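Local coordinates for O-methyltransferase (PDB 2GPY), which probably transfers a methyl group from S-adenosylmethionine to a hydroxyl of a substrate not yet identified, at residues R141-Y146 with N188-E193. Numbering follows the deposited sequence.
With ZN (zinc ion), chain J.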
loop_
_atom_site.group_PDB
_atom_site.type_symbol
_atom_site.label_atom_id
_atom_site.label_comp_id
_atom_site.label_asym_id
_atom_site.label_seq_id
_atom_site.Cartn_x
_atom_site.Cartn_y
_atom_site.Cartn_z
ATOM N N ARG B 141 14.214 -10.325 -16.135
ATOM C CA ARG B 141 14.269 -9.651 -17.432
ATOM C C ARG B 141 13.036 -8.778 -17.614
ATOM O O ARG B 141 13.150 -7.660 -18.111
ATOM C CB ARG B 141 14.401 -10.648 -18.599
ATOM C CG ARG B 141 15.734 -11.381 -18.621
ATOM C CD ARG B 141 15.881 -12.120 -19.927
ATOM N NE ARG B 141 16.668 -11.341 -20.881
ATOM C CZ ARG B 141 16.785 -11.635 -22.174
ATOM N NH1 ARG B 141 16.138 -12.682 -22.690
ATOM N NH2 ARG B 141 17.540 -10.875 -22.957
ATOM N N PHE B 142 11.867 -9.267 -17.172
ATOM C CA PHE B 142 10.647 -8.467 -17.239
ATOM C C PHE B 142 10.742 -7.212 -16.380
ATOM O O PHE B 142 10.301 -6.120 -16.789
ATOM C CB PHE B 142 9.415 -9.254 -16.773
ATOM C CG PHE B 142 9.026 -10.377 -17.683
ATOM C CD1 PHE B 142 9.338 -10.338 -19.041
ATOM C CD2 PHE B 142 8.325 -11.468 -17.178
ATOM C CE1 PHE B 142 8.959 -11.381 -19.888
ATOM C CE2 PHE B 142 7.958 -12.536 -18.027
ATOM C CZ PHE B 142 8.269 -12.479 -19.369
ATOM N N PHE B 143 11.286 -7.382 -15.177
ATOM C CA PHE B 143 11.504 -6.250 -14.280
ATOM C C PHE B 143 12.381 -5.187 -14.960
ATOM O O PHE B 143 11.996 -4.026 -15.030
ATOM C CB PHE B 143 12.120 -6.687 -12.943
ATOM C CG PHE B 143 12.203 -5.567 -11.913
ATOM C CD1 PHE B 143 13.227 -4.625 -11.944
ATOM C CD2 PHE B 143 11.239 -5.445 -10.941
ATOM C CE1 PHE B 143 13.282 -3.585 -10.993
ATOM C CE2 PHE B 143 11.276 -4.413 -9.992
ATOM C CZ PHE B 143 12.321 -3.492 -10.007
ATOM N N ASP B 144 13.545 -5.591 -15.466
ATOM C CA ASP B 144 14.490 -4.631 -16.056
ATOM C C ASP B 144 13.902 -3.909 -17.272
ATOM O O ASP B 144 14.126 -2.709 -17.471
ATOM C CB ASP B 144 15.794 -5.344 -16.429
ATOM C CG ASP B 144 16.706 -5.556 -15.221
ATOM O OD1 ASP B 144 16.376 -5.047 -14.132
ATOM O OD2 ASP B 144 17.748 -6.224 -15.342
HETATM N N MSE B 145 13.166 -4.661 -18.078
HETATM C CA MSE B 145 12.616 -4.182 -19.345
HETATM C C MSE B 145 11.448 -3.215 -19.182
HETATM O O MSE B 145 11.339 -2.245 -19.936
HETATM C CB MSE B 145 12.157 -5.358 -20.215
HETATM C CG MSE B 145 11.434 -4.916 -21.468
HETATM SE SE MSE B 145 11.433 -6.238 -22.891
HETATM C CE MSE B 145 13.375 -6.399 -23.147
ATOM N N TYR B 146 10.567 -3.507 -18.221
ATOM C CA TYR B 146 9.315 -2.775 -18.055
ATOM C C TYR B 146 9.290 -1.774 -16.908
ATOM O O TYR B 146 8.412 -0.931 -16.842
ATOM C CB TYR B 146 8.136 -3.762 -17.953
ATOM C CG TYR B 146 7.871 -4.372 -19.310
ATOM C CD1 TYR B 146 7.239 -3.633 -20.289
ATOM C CD2 TYR B 146 8.336 -5.650 -19.637
ATOM C CE1 TYR B 146 7.025 -4.159 -21.573
ATOM C CE2 TYR B 146 8.128 -6.190 -20.918
ATOM C CZ TYR B 146 7.477 -5.421 -21.881
ATOM O OH TYR B 146 7.238 -5.913 -23.150
ATOM N N ASN B 188 15.361 -13.109 -3.159
ATOM C CA ASN B 188 14.859 -11.749 -3.350
ATOM C C ASN B 188 15.899 -10.644 -3.186
ATOM O O ASN B 188 15.583 -9.464 -3.359
ATOM C CB ASN B 188 13.676 -11.493 -2.416
ATOM C CG ASN B 188 12.457 -12.294 -2.798
ATOM O OD1 ASN B 188 12.270 -12.635 -3.967
ATOM N ND2 ASN B 188 11.617 -12.604 -1.817
ATOM N N GLN B 189 17.144 -11.001 -2.875
ATOM C CA GLN B 189 18.124 -9.949 -2.613
ATOM C C GLN B 189 18.226 -8.919 -3.742
ATOM O O GLN B 189 18.277 -7.722 -3.450
ATOM C CB GLN B 189 19.496 -10.486 -2.187
ATOM C CG GLN B 189 19.631 -10.646 -0.653
ATOM C CD GLN B 189 18.998 -9.487 0.152
ATOM O OE1 GLN B 189 17.978 -9.667 0.818
ATOM N NE2 GLN B 189 19.602 -8.303 0.074
ATOM N N TRP B 190 18.160 -9.377 -5.026
ATOM C CA TRP B 190 18.422 -8.418 -6.115
ATOM C C TRP B 190 17.302 -7.406 -6.145
ATOM O O TRP B 190 17.523 -6.229 -6.403
ATOM C CB TRP B 190 18.580 -9.108 -7.489
ATOM C CG TRP B 190 17.297 -9.609 -8.073
ATOM C CD1 TRP B 190 16.826 -10.890 -8.042
ATOM C CD2 TRP B 190 16.294 -8.828 -8.765
ATOM N NE1 TRP B 190 15.588 -10.956 -8.668
ATOM C CE2 TRP B 190 15.245 -9.708 -9.118
ATOM C CE3 TRP B 190 16.186 -7.476 -9.120
ATOM C CZ2 TRP B 190 14.102 -9.275 -9.803
ATOM C CZ3 TRP B 190 15.042 -7.052 -9.804
ATOM C CH2 TRP B 190 14.021 -7.951 -10.134
ATOM N N LEU B 191 16.093 -7.869 -5.852
ATOM C CA LEU B 191 14.946 -6.995 -5.868
ATOM C C LEU B 191 15.058 -5.997 -4.722
ATOM O O LEU B 191 14.849 -4.797 -4.905
ATOM C CB LEU B 191 13.656 -7.813 -5.729
ATOM C CG LEU B 191 12.405 -6.947 -5.698
ATOM C CD1 LEU B 191 12.299 -6.079 -6.972
ATOM C CD2 LEU B 191 11.179 -7.848 -5.535
ATOM N N LEU B 192 15.413 -6.505 -3.541
ATOM C CA LEU B 192 15.405 -5.679 -2.336
ATOM C C LEU B 192 16.462 -4.566 -2.325
ATOM O O LEU B 192 16.288 -3.564 -1.611
ATOM C CB LEU B 192 15.496 -6.565 -1.092
ATOM C CG LEU B 192 14.274 -7.487 -0.957
ATOM C CD1 LEU B 192 14.495 -8.614 0.052
ATOM C CD2 LEU B 192 13.012 -6.701 -0.644
ATOM N N GLU B 193 17.536 -4.724 -3.107
ATOM C CA GLU B 193 18.632 -3.737 -3.134
ATOM C C GLU B 193 18.806 -2.987 -4.468
ATOM O O GLU B 193 19.771 -2.231 -4.659
ATOM C CB GLU B 193 19.953 -4.356 -2.653
ATOM C CG GLU B 193 20.478 -5.545 -3.438
ATOM C CD GLU B 193 21.810 -6.053 -2.875
ATOM O OE1 GLU B 193 22.067 -5.886 -1.653
ATOM O OE2 GLU B 193 22.618 -6.616 -3.654
HETATM ZN ZN ZN J . 17.792 -4.316 -12.808
HETATM O O HOH W 1 18.503 -6.150 -12.116
#
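W190 drives the outer edge of its six-membered ring into one face of F143, an edge-to-face pair that ties together two helices lying over the seven-stranded sheet of this Rossmann-like methyltransferase fold. The ring centroids stand 5.0 Å apart with planes at 80°. CH2 of the indole leads, 3.5 Å from CG of F143, while CZ3 lies over the rim near CD1. F143 leaves its helix facing 189-193, and with CG anti to the backbone N (chi1 -173°) the ring presents a face to the indole edge and lies beside L191.

The apolar packing continues through L191, whose CD1 reaches CE2 of F143 at 3.6 Å, obliquely to the ring; the two side chains cross nearly at right angles. Beneath them lie I132 of strand 127-133, touching F143, and T199 of strand 197-202, touching L191. The ring of Y197 also meets F143 edge-to-face, and R140 makes a cation-pi contact with W190. With F143 cut back to an alanine, the indole edge would probably lose the face it rests on and a gap open beside L191 CD1.

Metal coordination flanks this buried cluster. D144, one residue on, binds a zinc ion together with H194, next in the chain after E193, whose ring also meets F143. A water completes the observed ligands, 2.1 Å from the zinc ion, and donates a weak hydrogen bond to D144 OD2; the metal bond itself is made by OD1, at 2.1 Å.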